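Local coordinates for GDP-L-fucose synthase (Campylobacter jejuni subsp. jejuni serotype O:2, PDB 7M13), which acts as an NADPH-dependent GDP-D-glycero-L-gluco-heptose synthase in the pathway that supplies heptose to the capsular polysaccharide, at residues Q42-D45 and A51-K54; V64-V69 and L88-N93. All blocks are in the same frame, centred on the assembly; numbering follows the deposited sequence.

Contact 1: Q42-D45 and A51-K54; sequences QELD and AVAK. With NAP (NADP nicotinamide-adenine-dinucleotide phosphate), chain E.
L44 reaches from the loop to helix 49-59 with one methyl, and this branch touches both A51 and V52. Its CG stands anti to the backbone N (chi1 174°), and the second torsion turns CD1 to the helix. There CD1 lies over the face of the peptide group that follows A51, 3.4 Å from A51 O, and does not approach the carbonyl end-on. Two methyls complete the seat: A51 CB is 3.8 Å from L44 CD1, and V52 CG2 is 4.1 Å from the same atom. V52 CG2 also comes within 4.0 Å of D45 O, so it touches both the leucine branch and the loop backbone.

D45 is turned to a different task. With CG anti to the backbone N (chi1 180°), its carboxylate serves the cofactor, and the residue meets the helix through its backbone O. D45 OD1 accepts a hydrogen bond from the adenine amino group, 3.1 Å from NAP N6A, with an N-H...O angle of 158°. The same oxygen takes the N-H of V47 in an Asx-turn bond, so two donors fix the carboxylate's rotation. L44 O lies 3.5 Å from NAP C2A, which brings the loop backbone close to the adenine as well. The helix is joined to the loop just before it by the bond from A51 N to N48 OD1, and R41 NH2 adds another hydrogen bond to the NADP.

Between the segments themselves the contact is van der Waals, methyls against methyls and against carbonyl groups, with 147 Å² buried in all. The loop is thus seated on the helix by shape, while the D45 carboxylate divides its bonds between the loop's own backbone and the adenine amino group, consistent with a role in recognising adenine.

Contact 2: V64-V69 and L88-N93; sequences VFLTAV and LMIQNN. With NAP (NADP nicotinamide-adenine-dinucleotide phosphate), chain E.
I90 meets A68 and L66 through one methyl, CG2, in a buried apolar junction. I90 CG2 is 4.1 Å from L66 CD1, where the two side chains cross at a slant, and 4.3 Å from A68 CB. The other leucine branch, L66 CD2, rests 4.3 Å from Q91 CA, on the helix backbone. Packing against backbone continues at A68 O, 3.9 Å from I90 CG2.

From these two segments the cofactor receives van der Waals contact and one weak hydrogen bond. I90 extends CD1 to the adenine (chi2 169°), above the ring plane but displaced outward past N7A, 3.7 Å from that atom. A68 CB sits 3.6 Å from NAP O4B, and V69 CG2 lies 3.6 Å from NAP O2D, on the nicotinamide ribose. V69 N gives O4B a long, weak hydrogen bond. Q91 directs its amide elsewhere, NE2 bonding to A143 O.

The contact belongs to a Rossmann beta-alpha-beta crossover: strand 63-66 pairs with strands 11-14 and 105-111, and helix 80-100 connects it to the latter. Helix 138-158 flanks helix 80-100, whose L88 and N92 pack on N92 and L88 of the second subunit.

In the fold
Both contacts belong to the NADP-binding Rossmann half of the chain, their centres 12 Å apart. Contact 1 is the more peripheral, partly buried between a loop and helix 49-59; contact 2 is buried, with strand 63-66 of the central sheet and the loop that follows it against helix 80-100. Across its segments each is held by van der Waals packing, yet they serve the cofactor differently: contact 1 reads the adenine through a carboxylate, contact 2 lines the adenine and both riboses with aliphatic side chains and backbone, adding one weak N-H bond. They meet where V52 CG1 packs 3.6 Å from N93 O. L46 bridges them, receiving N93 ND2 at its backbone O and touching V52, A68 and I90.

Contact 1: Q42-D45 and A51-K54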
loop_
_atom_site.group_PDB
_atom_site.type_symbol
_atom_site.label_atom_id
_atom_site.label_comp_id
_atom_site.label_asym_id
_atom_site.label_seq_id
_atom_site.Cartn_x
_atom_site.Cartn_y
_atom_site.Cartn_z
ATOM N N GLN B 42 -2.929 -14.938 -21.464
ATOM C CA GLN B 42 -2.818 -14.585 -22.905
ATOM C C GLN B 42 -4.075 -13.836 -23.347
ATOM O O GLN B 42 -3.959 -12.910 -24.174
ATOM C CB GLN B 42 -2.538 -15.853 -23.712
ATOM C CG GLN B 42 -1.144 -16.418 -23.464
ATOM C CD GLN B 42 -0.907 -17.058 -22.111
ATOM O OE1 GLN B 42 0.181 -16.947 -21.538
ATOM N NE2 GLN B 42 -1.904 -17.753 -21.576
ATOM N N GLU B 43 -5.254 -14.235 -22.862
ATOM C CA GLU B 43 -6.536 -13.596 -23.208
ATOM C C GLU B 43 -6.685 -12.252 -22.487
ATOM O O GLU B 43 -7.385 -11.389 -23.005
ATOM C CB GLU B 43 -7.720 -14.487 -22.847
ATOM C CG GLU B 43 -7.827 -15.710 -23.732
ATOM C CD GLU B 43 -8.962 -16.631 -23.340
ATOM O OE1 GLU B 43 -9.810 -16.907 -24.210
ATOM O OE2 GLU B 43 -8.986 -17.095 -22.176
ATOM N N LEU B 44 -6.210 -12.167 -21.244
ATOM C CA LEU B 44 -6.439 -10.963 -20.411
ATOM C C LEU B 44 -5.255 -10.796 -19.456
ATOM O O LEU B 44 -5.079 -11.600 -18.519
ATOM C CB LEU B 44 -7.761 -11.093 -19.648
ATOM C CG LEU B 44 -8.099 -9.998 -18.627
ATOM C CD1 LEU B 44 -8.169 -8.641 -19.295
ATOM C CD2 LEU B 44 -9.397 -10.355 -17.928
ATOM N N ASP B 45 -4.413 -9.811 -19.738
ATOM C CA ASP B 45 -3.288 -9.432 -18.858
ATOM C C ASP B 45 -3.832 -8.546 -17.736
ATOM O O ASP B 45 -4.222 -7.405 -18.010
ATOM C CB ASP B 45 -2.225 -8.694 -19.654
ATOM C CG ASP B 45 -1.037 -8.262 -18.804
ATOM O OD1 ASP B 45 -0.951 -8.619 -17.570
ATOM O OD2 ASP B 45 -0.162 -7.558 -19.374
ATOM N N ALA B 51 -7.205 -3.368 -20.649
ATOM C CA ALA B 51 -7.780 -4.700 -20.971
ATOM C C ALA B 51 -8.770 -5.108 -19.869
ATOM O O ALA B 51 -9.817 -5.749 -20.130
ATOM C CB ALA B 51 -6.688 -5.710 -21.125
ATOM N N VAL B 52 -8.439 -4.843 -18.605
ATOM C CA VAL B 52 -9.321 -5.253 -17.490
ATOM C C VAL B 52 -10.624 -4.446 -17.524
ATOM O O VAL B 52 -11.711 -5.029 -17.366
ATOM C CB VAL B 52 -8.596 -5.150 -16.142
ATOM C CG1 VAL B 52 -9.581 -5.428 -15.022
ATOM C CG2 VAL B 52 -7.440 -6.116 -16.101
ATOM N N ALA B 53 -10.555 -3.143 -17.790
ATOM C CA ALA B 53 -11.751 -2.318 -17.881
ATOM C C ALA B 53 -12.642 -2.851 -19.018
ATOM O O ALA B 53 -13.849 -2.959 -18.829
ATOM C CB ALA B 53 -11.311 -0.890 -18.063
ATOM N N LYS B 54 -12.052 -3.173 -20.162
ATOM C CA LYS B 54 -12.830 -3.694 -21.315
ATOM C C LYS B 54 -13.496 -5.020 -20.953
ATOM O O LYS B 54 -14.674 -5.237 -21.304
ATOM C CB LYS B 54 -11.920 -3.934 -22.522
ATOM C CG LYS B 54 -11.587 -2.710 -23.348
ATOM C CD LYS B 54 -10.823 -3.093 -24.588
ATOM C CE LYS B 54 -10.473 -1.913 -25.469
ATOM N NZ LYS B 54 -9.295 -2.228 -26.312
HETATM P PA NAP E . -0.918 -19.498 -8.249
HETATM O O1A NAP E . 0.462 -18.923 -8.134
HETATM O O2A NAP E . -1.040 -21.003 -8.257
HETATM O O5B NAP E . -1.657 -18.998 -9.541
HETATM C C5B NAP E . -1.685 -17.610 -9.875
HETATM C C4B NAP E . -2.391 -17.498 -11.189
HETATM O O4B NAP E . -2.509 -16.087 -11.488
HETATM C C3B NAP E . -1.649 -18.145 -12.377
HETATM O O3B NAP E . -2.521 -19.048 -13.049
HETATM C C2B NAP E . -1.215 -16.952 -13.220
HETATM O O2B NAP E . -1.265 -17.192 -14.627
HETATM C C1B NAP E . -2.278 -15.916 -12.871
HETATM N N9A NAP E . -1.809 -14.570 -13.119
HETATM C C8A NAP E . -0.743 -13.935 -12.558
HETATM N N7A NAP E . -0.496 -12.754 -13.073
HETATM C C5A NAP E . -1.458 -12.607 -14.049
HETATM C C6A NAP E . -1.718 -11.570 -14.962
HETATM N N6A NAP E . -0.975 -10.463 -15.071
HETATM N N1A NAP E . -2.755 -11.751 -15.810
HETATM C C2A NAP E . -3.480 -12.875 -15.724
HETATM N N3A NAP E . -3.318 -13.919 -14.908
HETATM C C4A NAP E . -2.274 -13.719 -14.095
HETATM O O3 NAP E . -1.811 -18.910 -7.062
HETATM P PN NAP E . -2.292 -19.636 -5.739
HETATM O O1N NAP E . -1.120 -20.288 -5.117
HETATM O O2N NAP E . -3.480 -20.436 -6.101
HETATM O O5D NAP E . -2.732 -18.366 -4.854
HETATM C C5D NAP E . -4.061 -17.899 -4.874
HETATM C C4D NAP E . -4.155 -16.744 -3.918
HETATM O O4D NAP E . -3.875 -17.201 -2.566
HETATM C C3D NAP E . -3.179 -15.591 -4.197
HETATM O O3D NAP E . -3.778 -14.329 -3.874
HETATM C C2D NAP E . -2.049 -15.927 -3.265
HETATM O O2D NAP E . -1.199 -14.822 -2.975
HETATM C C1D NAP E . -2.794 -16.429 -2.045
HETATM N N1N NAP E . -1.914 -17.250 -1.185
HETATM C C2N NAP E . -1.355 -18.415 -1.631
HETATM C C3N NAP E . -0.483 -19.102 -0.856
HETATM C C7N NAP E . 0.166 -20.367 -1.295
HETATM O O7N NAP E . 0.817 -21.029 -0.461
HETATM N N7N NAP E . 0.011 -20.738 -2.562
HETATM C C4N NAP E . -0.185 -18.642 0.485
HETATM C C5N NAP E . -0.844 -17.427 0.908
HETATM C C6N NAP E . -1.589 -16.762 0.079
HETATM P P2B NAP E . -0.078 -18.012 -15.358
HETATM O O1X NAP E . -0.351 -19.442 -14.983
HETATM O O2X NAP E . 1.219 -17.486 -14.929
HETATM O O3X NAP E . -0.312 -17.723 -16.853
#

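Contact 2: V64-V69 and L88-N93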
loop_
_atom_site.group_PDB
_atom_site.type_symbol
_atom_site.label_atom_id
_atom_site.label_comp_id
_atom_site.label_asym_id
_atom_site.label_seq_id
_atom_site.Cartn_x
_atom_site.Cartn_y
_atom_site.Cartn_z
ATOM N N VAL B 64 -16.886 -12.179 -8.212
ATOM C CA VAL B 64 -15.462 -12.276 -8.569
ATOM C C VAL B 64 -14.692 -12.991 -7.459
ATOM O O VAL B 64 -14.811 -12.603 -6.262
ATOM C CB VAL B 64 -14.884 -10.868 -8.802
ATOM C CG1 VAL B 64 -13.392 -10.940 -9.055
ATOM C CG2 VAL B 64 -15.599 -10.144 -9.955
ATOM N N PHE B 65 -13.918 -14.006 -7.823
ATOM C CA PHE B 65 -12.858 -14.598 -6.975
ATOM C C PHE B 65 -11.525 -14.175 -7.524
ATOM O O PHE B 65 -11.179 -14.558 -8.668
ATOM C CB PHE B 65 -12.989 -16.112 -6.893
ATOM C CG PHE B 65 -14.262 -16.610 -6.265
ATOM C CD1 PHE B 65 -14.317 -16.865 -4.904
ATOM C CD2 PHE B 65 -15.364 -16.957 -7.031
ATOM C CE1 PHE B 65 -15.469 -17.332 -4.299
ATOM C CE2 PHE B 65 -16.508 -17.438 -6.420
ATOM C CZ PHE B 65 -16.544 -17.668 -5.064
ATOM N N LEU B 66 -10.802 -13.351 -6.772
ATOM C CA LEU B 66 -9.541 -12.774 -7.266
ATOM C C LEU B 66 -8.395 -13.645 -6.774
ATOM O O LEU B 66 -7.927 -13.417 -5.619
ATOM C CB LEU B 66 -9.431 -11.338 -6.790
ATOM C CG LEU B 66 -8.162 -10.619 -7.191
ATOM C CD1 LEU B 66 -7.823 -10.865 -8.657
ATOM C CD2 LEU B 66 -8.296 -9.152 -6.833
ATOM N N THR B 67 -7.931 -14.600 -7.564
ATOM C CA THR B 67 -6.836 -15.499 -7.122
ATOM C C THR B 67 -5.517 -15.182 -7.818
ATOM O O THR B 67 -4.497 -15.693 -7.360
ATOM C CB THR B 67 -7.151 -16.997 -7.297
ATOM O OG1 THR B 67 -6.826 -17.425 -8.631
ATOM C CG2 THR B 67 -8.580 -17.328 -6.962
ATOM N N ALA B 68 -5.517 -14.365 -8.866
ATOM C CA ALA B 68 -4.314 -14.122 -9.664
ATOM C C ALA B 68 -3.259 -13.374 -8.843
ATOM O O ALA B 68 -3.607 -12.436 -8.118
ATOM C CB ALA B 68 -4.683 -13.332 -10.873
ATOM N N VAL B 69 -2.023 -13.789 -8.967
ATOM C CA VAL B 69 -0.905 -13.242 -8.164
ATOM C C VAL B 69 0.410 -13.503 -8.893
ATOM O O VAL B 69 0.504 -14.485 -9.635
ATOM C CB VAL B 69 -0.911 -13.828 -6.744
ATOM C CG1 VAL B 69 -0.445 -15.289 -6.726
ATOM C CG2 VAL B 69 -0.079 -12.987 -5.812
ATOM N N LEU B 88 -0.100 -4.910 -7.013
ATOM C CA LEU B 88 -0.965 -3.705 -6.874
ATOM C C LEU B 88 -1.791 -3.500 -8.141
ATOM O O LEU B 88 -2.955 -3.131 -8.039
ATOM C CB LEU B 88 -0.134 -2.451 -6.558
ATOM C CG LEU B 88 0.483 -2.364 -5.175
ATOM C CD1 LEU B 88 1.302 -1.094 -5.060
ATOM C CD2 LEU B 88 -0.564 -2.424 -4.075
ATOM N N MET B 89 -1.212 -3.651 -9.336
ATOM C CA MET B 89 -1.977 -3.416 -10.571
ATOM C C MET B 89 -3.119 -4.446 -10.695
ATOM O O MET B 89 -4.248 -4.033 -11.008
ATOM C CB MET B 89 -1.119 -3.426 -11.828
ATOM C CG MET B 89 -0.105 -2.247 -11.911
ATOM S SD MET B 89 -0.893 -0.629 -11.900
ATOM C CE MET B 89 -1.980 -0.822 -13.300
ATOM N N ILE B 90 -2.846 -5.710 -10.455
ATOM C CA ILE B 90 -3.888 -6.758 -10.534
ATOM C C ILE B 90 -5.022 -6.384 -9.576
ATOM O O ILE B 90 -6.200 -6.379 -9.938
ATOM C CB ILE B 90 -3.292 -8.138 -10.261
ATOM C CG1 ILE B 90 -2.351 -8.548 -11.395
ATOM C CG2 ILE B 90 -4.433 -9.131 -10.081
ATOM C CD1 ILE B 90 -1.525 -9.759 -11.071
ATOM N N GLN B 91 -4.658 -6.158 -8.328
ATOM C CA GLN B 91 -5.616 -5.836 -7.253
ATOM C C GLN B 91 -6.424 -4.606 -7.658
ATOM O O GLN B 91 -7.697 -4.620 -7.595
ATOM C CB GLN B 91 -4.902 -5.593 -5.922
ATOM C CG GLN B 91 -4.242 -6.840 -5.337
ATOM C CD GLN B 91 -3.196 -6.587 -4.282
ATOM O OE1 GLN B 91 -2.450 -7.521 -3.950
ATOM N NE2 GLN B 91 -3.062 -5.358 -3.819
ATOM N N ASN B 92 -5.749 -3.530 -8.036
ATOM C CA ASN B 92 -6.428 -2.242 -8.274
ATOM C C ASN B 92 -7.332 -2.393 -9.503
ATOM O O ASN B 92 -8.487 -1.933 -9.495
ATOM C CB ASN B 92 -5.416 -1.126 -8.490
ATOM C CG ASN B 92 -4.664 -0.741 -7.236
ATOM O OD1 ASN B 92 -4.986 -1.195 -6.153
ATOM N ND2 ASN B 92 -3.656 0.083 -7.443
ATOM N N ASN B 93 -6.816 -3.011 -10.551
ATOM C CA ASN B 93 -7.609 -3.132 -11.796
ATOM C C ASN B 93 -8.865 -3.974 -11.542
ATOM O O ASN B 93 -9.960 -3.566 -11.961
ATOM C CB ASN B 93 -6.765 -3.743 -12.901
ATOM C CG ASN B 93 -5.677 -2.830 -13.445
ATOM O OD1 ASN B 93 -5.748 -1.618 -13.284
ATOM N ND2 ASN B 93 -4.695 -3.449 -14.081
HETATM P PA NAP E . -0.918 -19.498 -8.249
HETATM O O1A NAP E . 0.462 -18.923 -8.134
HETATM O O2A NAP E . -1.040 -21.003 -8.257
HETATM O O5B NAP E . -1.657 -18.998 -9.541
HETATM C C5B NAP E . -1.685 -17.610 -9.875
HETATM C C4B NAP E . -2.391 -17.498 -11.189
HETATM O O4B NAP E . -2.509 -16.087 -11.488
HETATM C C3B NAP E . -1.649 -18.145 -12.377
HETATM O O3B NAP E . -2.521 -19.048 -13.049
HETATM C C2B NAP E . -1.215 -16.952 -13.220
HETATM O O2B NAP E . -1.265 -17.192 -14.627
HETATM C C1B NAP E . -2.278 -15.916 -12.871
HETATM N N9A NAP E . -1.809 -14.570 -13.119
HETATM C C8A NAP E . -0.743 -13.935 -12.558
HETATM N N7A NAP E . -0.496 -12.754 -13.073
HETATM C C5A NAP E . -1.458 -12.607 -14.049
HETATM C C6A NAP E . -1.718 -11.570 -14.962
HETATM N N6A NAP E . -0.975 -10.463 -15.071
HETATM N N1A NAP E . -2.755 -11.751 -15.810
HETATM C C2A NAP E . -3.480 -12.875 -15.724
HETATM N N3A NAP E . -3.318 -13.919 -14.908
HETATM C C4A NAP E . -2.274 -13.719 -14.095
HETATM O O3 NAP E . -1.811 -18.910 -7.062
HETATM P PN NAP E . -2.292 -19.636 -5.739
HETATM O O1N NAP E . -1.120 -20.288 -5.117
HETATM O O2N NAP E . -3.480 -20.436 -6.101
HETATM O O5D NAP E . -2.732 -18.366 -4.854
HETATM C C5D NAP E . -4.061 -17.899 -4.874
HETATM C C4D NAP E . -4.155 -16.744 -3.918
HETATM O O4D NAP E . -3.875 -17.201 -2.566
HETATM C C3D NAP E . -3.179 -15.591 -4.197
HETATM O O3D NAP E . -3.778 -14.329 -3.874
HETATM C C2D NAP E . -2.049 -15.927 -3.265
HETATM O O2D NAP E . -1.199 -14.822 -2.975
HETATM C C1D NAP E . -2.794 -16.429 -2.045
HETATM N N1N NAP E . -1.914 -17.250 -1.185
HETATM C C2N NAP E . -1.355 -18.415 -1.631
HETATM C C3N NAP E . -0.483 -19.102 -0.856
HETATM C C7N NAP E . 0.166 -20.367 -1.295
HETATM O O7N NAP E . 0.817 -21.029 -0.461
HETATM N N7N NAP E . 0.011 -20.738 -2.562
HETATM C C4N NAP E . -0.185 -18.642 0.485
HETATM C C5N NAP E . -0.844 -17.427 0.908
HETATM C C6N NAP E . -1.589 -16.762 0.079
HETATM P P2B NAP E . -0.078 -18.012 -15.358
HETATM O O1X NAP E . -0.351 -19.442 -14.983
HETATM O O2X NAP E . 1.219 -17.486 -14.929
HETATM O O3X NAP E . -0.312 -17.723 -16.853
#